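Local coordinates for probable tautomerase ywhB (Bacillus subtilis, PDB 2OPA), which belongs to the tautomerase family of small beta-alpha-beta proteins, here a six-chain assembly with 2-fluoro-3-(4-hydroxyphenyl)-2E-propeneoate bound, at residues T12-Q15 and K16-L19; V5-L8 and E9-D13. All blocks are in the same frame, centred on the assembly; numbering follows the deposited sequence.

Contact 1 of 2, residues T12-Q15 and K16-L19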
ATOM      1  N   THR A  12      16.922 -11.008  12.049  1.00 33.62           N
ATOM      2  CA  THR A  12      17.180 -10.658  13.440  1.00 32.33           C
ATOM      3  C   THR A  12      16.898  -9.175  13.650  1.00 32.85           C
ATOM      4  O   THR A  12      16.827  -8.410  12.690  1.00 33.38           O
ATOM      5  CB  THR A  12      18.651 -10.949  13.820  1.00 33.49           C
ATOM      6  OG1 THR A  12      19.524 -10.169  12.992  1.00 33.69           O
ATOM      7  CG2 THR A  12      18.974 -12.433  13.618  1.00 28.46           C
ATOM      8  N   ASP A  13      16.738  -8.762  14.901  1.00 33.89           N
ATOM      9  CA  ASP A  13      16.479  -7.358  15.192  1.00 35.28           C
ATOM     10  C   ASP A  13      17.685  -6.520  14.743  1.00 37.44           C
ATOM     11  O   ASP A  13      17.527  -5.363  14.342  1.00 36.12           O
ATOM     12  CB  ASP A  13      16.215  -7.160  16.690  1.00 35.21           C
ATOM     13  CG  ASP A  13      15.715  -5.758  17.022  1.00 36.81           C
ATOM     14  OD1 ASP A  13      14.663  -5.355  16.491  1.00 37.16           O
ATOM     15  OD2 ASP A  13      16.369  -5.057  17.824  1.00 37.75           O
ATOM     16  N   GLU A  14      18.882  -7.111  14.799  1.00 37.44           N
ATOM     17  CA  GLU A  14      20.103  -6.416  14.382  1.00 38.76           C
ATOM     18  C   GLU A  14      20.102  -6.168  12.875  1.00 38.29           C
ATOM     19  O   GLU A  14      20.496  -5.094  12.422  1.00 37.97           O
ATOM     20  CB  GLU A  14      21.361  -7.213  14.761  1.00 39.41           C
ATOM     21  CG  GLU A  14      21.686  -7.196  16.248  1.00 45.01           C
ATOM     22  CD  GLU A  14      20.721  -8.029  17.080  1.00 49.79           C
ATOM     23  OE1 GLU A  14      20.560  -7.718  18.280  1.00 53.22           O
ATOM     24  OE2 GLU A  14      20.132  -8.997  16.545  1.00 50.72           O
ATOM     25  N   GLN A  15      19.672  -7.161  12.101  1.00 36.17           N
ATOM     26  CA  GLN A  15      19.621  -7.000  10.659  1.00 35.42           C
ATOM     27  C   GLN A  15      18.614  -5.913  10.304  1.00 35.58           C
ATOM     28  O   GLN A  15      18.814  -5.168   9.348  1.00 37.48           O
ATOM     29  CB  GLN A  15      19.222  -8.305   9.977  1.00 36.20           C
ATOM     30  CG  GLN A  15      20.317  -9.350   9.927  1.00 37.19           C
ATOM     31  CD  GLN A  15      19.831 -10.644   9.314  1.00 39.46           C
ATOM     32  OE1 GLN A  15      18.909 -11.275   9.827  1.00 40.04           O
ATOM     33  NE2 GLN A  15      20.442 -11.043   8.208  1.00 40.97           N
ATOM     34  N   LYS A  16      17.530  -5.833  11.069  1.00 35.10           N
ATOM     35  CA  LYS A  16      16.504  -4.830  10.828  1.00 36.40           C
ATOM     36  C   LYS A  16      17.043  -3.429  11.106  1.00 37.23           C
ATOM     37  O   LYS A  16      16.765  -2.492  10.360  1.00 37.38           O
ATOM     38  CB  LYS A  16      15.277  -5.100  11.707  1.00 35.43           C
ATOM     39  CG  LYS A  16      14.528  -6.364  11.341  1.00 35.15           C
ATOM     40  CD  LYS A  16      13.385  -6.603  12.300  1.00 36.88           C
ATOM     41  CE  LYS A  16      12.669  -7.904  11.991  1.00 38.39           C
ATOM     42  NZ  LYS A  16      11.517  -8.130  12.924  1.00 43.38           N
ATOM     43  N   ARG A  17      17.811  -3.291  12.183  1.00 37.75           N
ATOM     44  CA  ARG A  17      18.393  -2.005  12.533  1.00 38.70           C
ATOM     45  C   ARG A  17      19.371  -1.565  11.441  1.00 39.09           C
ATOM     46  O   ARG A  17      19.375  -0.397  11.042  1.00 38.51           O
ATOM     47  CB  ARG A  17      19.126  -2.096  13.872  1.00 39.86           C
ATOM     48  CG  ARG A  17      19.793  -0.795  14.296  1.00 41.29           C
ATOM     49  CD  ARG A  17      20.556  -0.962  15.599  1.00 46.21           C
ATOM     50  NE  ARG A  17      19.675  -1.267  16.723  1.00 51.30           N
ATOM     51  CZ  ARG A  17      19.864  -2.274  17.576  1.00 53.51           C
ATOM     52  NH1 ARG A  17      20.908  -3.085  17.435  1.00 53.87           N
ATOM     53  NH2 ARG A  17      19.011  -2.466  18.575  1.00 54.17           N
ATOM     54  N   ASN A  18      20.187  -2.505  10.958  1.00 37.56           N
ATOM     55  CA  ASN A  18      21.161  -2.211   9.912  1.00 38.92           C
ATOM     56  C   ASN A  18      20.465  -1.836   8.618  1.00 37.49           C
ATOM     57  O   ASN A  18      20.880  -0.902   7.936  1.00 37.46           O
ATOM     58  CB  ASN A  18      22.096  -3.406   9.675  1.00 40.57           C
ATOM     59  CG  ASN A  18      22.912  -3.761  10.911  1.00 45.58           C
ATOM     60  OD1 ASN A  18      23.263  -2.880  11.714  1.00 49.14           O
ATOM     61  ND2 ASN A  18      23.236  -5.052  11.066  1.00 46.67           N
ATOM     62  N   LEU A  19      19.408  -2.571   8.287  1.00 36.10           N
ATOM     63  CA  LEU A  19      18.622  -2.316   7.082  1.00 33.93           C
ATOM     64  C   LEU A  19      18.150  -0.863   7.071  1.00 33.71           C
ATOM     65  O   LEU A  19      18.318  -0.138   6.092  1.00 32.40           O
ATOM     66  CB  LEU A  19      17.407  -3.244   7.054  1.00 33.29           C
ATOM     67  CG  LEU A  19      16.312  -2.964   6.025  1.00 32.69           C
ATOM     68  CD1 LEU A  19      16.824  -3.286   4.639  1.00 31.73           C
ATOM     69  CD2 LEU A  19      15.075  -3.799   6.348  1.00 32.68           C
TER
HETATM   70  O   HOH W   1      20.244  -5.237  19.089  1.00 51.77           O
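A capping box starts helix 13-31, with Thr12 and Gln15 binding each other reciprocally. Gln15 N donates to Thr12 OG1 over 3.1 Å, and in return Thr12 N donates to Gln15 OE1 over 3.0 Å. The second bond is nearly straight, 167° at the hydrogen, and reaches OE1 in its carbonyl plane, on a lone pair. With CG beside its own backbone N (chi1 -75°) and the chain extended beyond it, Gln15 brings OE1 back to the N-terminal end of the helix, within reach of Thr12 N. The helix pattern itself begins where Lys16 N donates to Thr12 O over 3.1 Å. The bonds from Arg17 N to Asp13 O and from Asn18 N to Glu14 O continue the regular i to i+4 pattern, and Leu19 N to Gln15 O carries it on.

In the beta-alpha-beta unit, this helix links the parallel strands 2-8 and 39-45. Leu19 packs on Val5, Met7 and Ile42 of those strands. Lys16 lays its CG 3.4 Å from Thr12 O and runs on, fully extended, to a salt bridge with Glu44 and a hydrogen bond with His49 of a second subunit.

Along another side, Asp13 OD2 and Arg17 NH2 form a long salt bridge of 3.8 Å. The carboxylate and guanidinium planes stand 86° apart and OD2 lies well out of the guanidinium plane, so the attraction is between charges alone. Stronger partners come from the second subunit: Arg56 for Asp13 and Asp59 for Arg17. Between Glu14 and Arg17 the link is a water molecule, which donates to Glu14 OE1 and accepts from Arg17 NH1 at 2.8 Å, in the guanidinium plane.

Contact 2 of 2, residues V5-L8 and E9-D13. With FHC (2-fluoro-3-(4-hydroxyphenyl)-2E-propeneoate), chain C.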
ATOM      1  N   VAL A   5       9.805  -1.539   3.324  1.00 28.73           N
ATOM      2  CA  VAL A   5      10.556  -2.737   2.982  1.00 29.21           C
ATOM      3  C   VAL A   5       9.710  -3.923   3.390  1.00 28.53           C
ATOM      4  O   VAL A   5       9.474  -4.142   4.575  1.00 30.34           O
ATOM      5  CB  VAL A   5      11.908  -2.828   3.735  1.00 29.58           C
ATOM      6  CG1 VAL A   5      12.650  -4.077   3.296  1.00 28.30           C
ATOM      7  CG2 VAL A   5      12.752  -1.600   3.465  1.00 28.75           C
ATOM      8  N   LYS A   6       9.234  -4.672   2.408  1.00 29.63           N
ATOM      9  CA  LYS A   6       8.412  -5.840   2.671  1.00 29.41           C
ATOM     10  C   LYS A   6       9.281  -7.079   2.458  1.00 29.35           C
ATOM     11  O   LYS A   6       9.788  -7.319   1.362  1.00 29.74           O
ATOM     12  CB  LYS A   6       7.200  -5.841   1.732  1.00 31.90           C
ATOM     13  CG  LYS A   6       6.283  -7.042   1.900  1.00 40.21           C
ATOM     14  CD  LYS A   6       5.091  -7.001   0.947  1.00 43.42           C
ATOM     15  CE  LYS A   6       4.098  -5.927   1.343  1.00 48.34           C
ATOM     16  NZ  LYS A   6       3.568  -6.154   2.722  1.00 51.50           N
ATOM     17  N   MET A   7       9.477  -7.851   3.521  1.00 28.74           N
ATOM     18  CA  MET A   7      10.299  -9.057   3.452  1.00 29.15           C
ATOM     19  C   MET A   7       9.751 -10.146   4.356  1.00 28.54           C
ATOM     20  O   MET A   7       8.932  -9.877   5.228  1.00 30.39           O
ATOM     21  CB  MET A   7      11.740  -8.742   3.865  1.00 28.67           C
ATOM     22  CG  MET A   7      11.861  -8.132   5.248  1.00 31.48           C
ATOM     23  SD  MET A   7      13.549  -7.691   5.686  1.00 37.13           S
ATOM     24  CE  MET A   7      13.352  -7.263   7.415  1.00 29.73           C
ATOM     25  N   LEU A   8      10.214 -11.371   4.142  1.00 28.32           N
ATOM     26  CA  LEU A   8       9.788 -12.518   4.933  1.00 29.94           C
ATOM     27  C   LEU A   8      10.267 -12.463   6.373  1.00 30.56           C
ATOM     28  O   LEU A   8      11.292 -11.858   6.681  1.00 31.44           O
ATOM     29  CB  LEU A   8      10.304 -13.823   4.307  1.00 28.84           C
ATOM     30  CG  LEU A   8       9.661 -14.314   3.006  1.00 32.38           C
ATOM     31  CD1 LEU A   8      10.419 -15.525   2.495  1.00 32.74           C
ATOM     32  CD2 LEU A   8       8.196 -14.669   3.245  1.00 30.56           C
ATOM     33  N   GLU A   9       9.510 -13.102   7.257  1.00 32.31           N
ATOM     34  CA  GLU A   9       9.890 -13.188   8.663  1.00 31.89           C
ATOM     35  C   GLU A   9      11.200 -13.976   8.666  1.00 32.72           C
ATOM     36  O   GLU A   9      11.478 -14.727   7.725  1.00 30.51           O
ATOM     37  CB  GLU A   9       8.846 -13.973   9.457  1.00 30.53           C
ATOM     38  CG  GLU A   9       7.451 -13.376   9.447  1.00 33.35           C
ATOM     39  CD  GLU A   9       6.430 -14.271  10.138  1.00 34.21           C
ATOM     40  OE1 GLU A   9       6.435 -15.490   9.859  1.00 33.68           O
ATOM     41  OE2 GLU A   9       5.619 -13.757  10.942  1.00 34.90           O
ATOM     42  N   GLY A  10      12.008 -13.812   9.708  1.00 34.63           N
ATOM     43  CA  GLY A  10      13.256 -14.553   9.764  1.00 37.54           C
ATOM     44  C   GLY A  10      14.508 -13.735  10.019  1.00 39.17           C
ATOM     45  O   GLY A  10      15.563 -14.297  10.324  1.00 42.05           O
ATOM     46  N   ARG A  11      14.409 -12.416   9.889  1.00 37.14           N
ATOM     47  CA  ARG A  11      15.555 -11.554  10.125  1.00 36.12           C
ATOM     48  C   ARG A  11      15.686 -11.197  11.600  1.00 35.81           C
ATOM     49  O   ARG A  11      14.691 -11.094  12.320  1.00 37.78           O
ATOM     50  CB  ARG A  11      15.451 -10.272   9.290  1.00 36.15           C
ATOM     51  CG  ARG A  11      15.998 -10.391   7.875  1.00 39.58           C
ATOM     52  CD  ARG A  11      15.107 -11.191   6.952  1.00 43.16           C
ATOM     53  NE  ARG A  11      15.736 -11.393   5.647  1.00 50.02           N
ATOM     54  CZ  ARG A  11      15.089 -11.742   4.536  1.00 52.31           C
ATOM     55  NH1 ARG A  11      13.776 -11.926   4.564  1.00 52.40           N
ATOM     56  NH2 ARG A  11      15.754 -11.909   3.398  1.00 51.22           N
ATOM     57  N   THR A  12      16.922 -11.008  12.049  1.00 33.62           N
ATOM     58  CA  THR A  12      17.180 -10.658  13.440  1.00 32.33           C
ATOM     59  C   THR A  12      16.898  -9.175  13.650  1.00 32.85           C
ATOM     60  O   THR A  12      16.827  -8.410  12.690  1.00 33.38           O
ATOM     61  CB  THR A  12      18.651 -10.949  13.820  1.00 33.49           C
ATOM     62  OG1 THR A  12      19.524 -10.169  12.992  1.00 33.69           O
ATOM     63  CG2 THR A  12      18.974 -12.433  13.618  1.00 28.46           C
ATOM     64  N   ASP A  13      16.738  -8.762  14.901  1.00 33.89           N
ATOM     65  CA  ASP A  13      16.479  -7.358  15.192  1.00 35.28           C
ATOM     66  C   ASP A  13      17.685  -6.520  14.743  1.00 37.44           C
ATOM     67  O   ASP A  13      17.527  -5.363  14.342  1.00 36.12           O
ATOM     68  CB  ASP A  13      16.215  -7.160  16.690  1.00 35.21           C
ATOM     69  CG  ASP A  13      15.715  -5.758  17.022  1.00 36.81           C
ATOM     70  OD1 ASP A  13      14.663  -5.355  16.491  1.00 37.16           O
ATOM     71  OD2 ASP A  13      16.369  -5.057  17.824  1.00 37.75           O
TER
HETATM   72  C1  FHC C 500      11.954 -13.997  -1.509  1.00 87.28           C
HETATM   73  C7  FHC C 500      11.439 -12.750  -0.907  1.00 85.74           C
HETATM   74  C8  FHC C 500      11.719 -11.951   0.164  1.00 84.05           C
HETATM   75  C9  FHC C 500      12.756 -12.055   1.223  1.00 83.02           C
HETATM   76  O3  FHC C 500      13.605 -13.087   1.185  1.00 84.37           O
HETATM   77  O2  FHC C 500      12.850 -11.237   2.109  1.00 79.41           O
HETATM   78  F1  FHC C 500      10.924 -10.862   0.313  1.00 84.94           F
HETATM   79  C6  FHC C 500      11.311 -14.485  -2.692  1.00 87.81           C
HETATM   80  C5  FHC C 500      11.768 -15.668  -3.295  1.00 87.88           C
HETATM   81  C4  FHC C 500      12.848 -16.402  -2.771  1.00 88.46           C
HETATM   82  O1  FHC C 500      13.272 -17.553  -3.383  1.00 88.93           O
HETATM   83  C3  FHC C 500      13.500 -15.937  -1.597  1.00 88.22           C
HETATM   84  C2  FHC C 500      13.053 -14.755  -0.986  1.00 87.33           C
HETATM   85  O   HOH W   2      12.324 -10.422   8.848  1.00 26.81           O
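Polar bonds centred on Arg11 join the loop 9-13 to the end of strand 2-8 and to the bound 2-fluoro-3-(4-hydroxyphenyl)-2E-propeneoate. Arg11 NH1 donates to Leu8 O at 3.3 Å, with the oxygen only 1° out of the guanidinium plane, and also to ligand O2 at 2.7 Å. Arg11 NH2 adds a weak bond to ligand O3, so the guanidinium meets both carboxylate oxygens with its edge. Leu8 N makes a further weak bond to O2, 3.3 Å long. A water donates to Leu8 O and accepts from Arg11 N at 3.1 Å, so it bridges the backbone of Leu8 and Arg11 across Glu9 and Gly10.

The arrangement is a strand-to-helix connection of the beta-alpha-beta unit, with the pocket at the strand's C-terminal end; Met45 of the adjacent parallel strand also lines it.

Van der Waals contact comes from Met7, whose SD lies over one face of the guanidinium and 4.0 Å from Arg11 CD. Met7 CG sits between backbone N and carbonyl carbon (chi1 57°), and the chain then extends until CE reaches Arg11 CB and CG, both at 4.1 Å. Met7 CB also touches ligand O2, 3.2 Å away.

Contact 2 runs directly into contact 1: the two share Thr12 and Asp13, and their centres are about 8 Å apart. The ligand is bound within contact 2, whereas contact 1 stands back from it, the side chain of Leu19 being about 9 Å away. Met7 touches both contacts. Its CE, beside the Arg11 chain, is also 4.0 Å from Leu19 CD2 and 4.2 Å from Lys16 CG, so one methyl group touches both the side chain of the ligand-binding arginine and the first turns of the helix. Leu19 CD2 further meets Val5 CG1 at 3.9 Å, and Lys16 CE approaches Arg11 O at 3.8 Å. Thr31 of a third subunit packs on both Gln15 and Arg11, so one neighbouring chain borders both contacts.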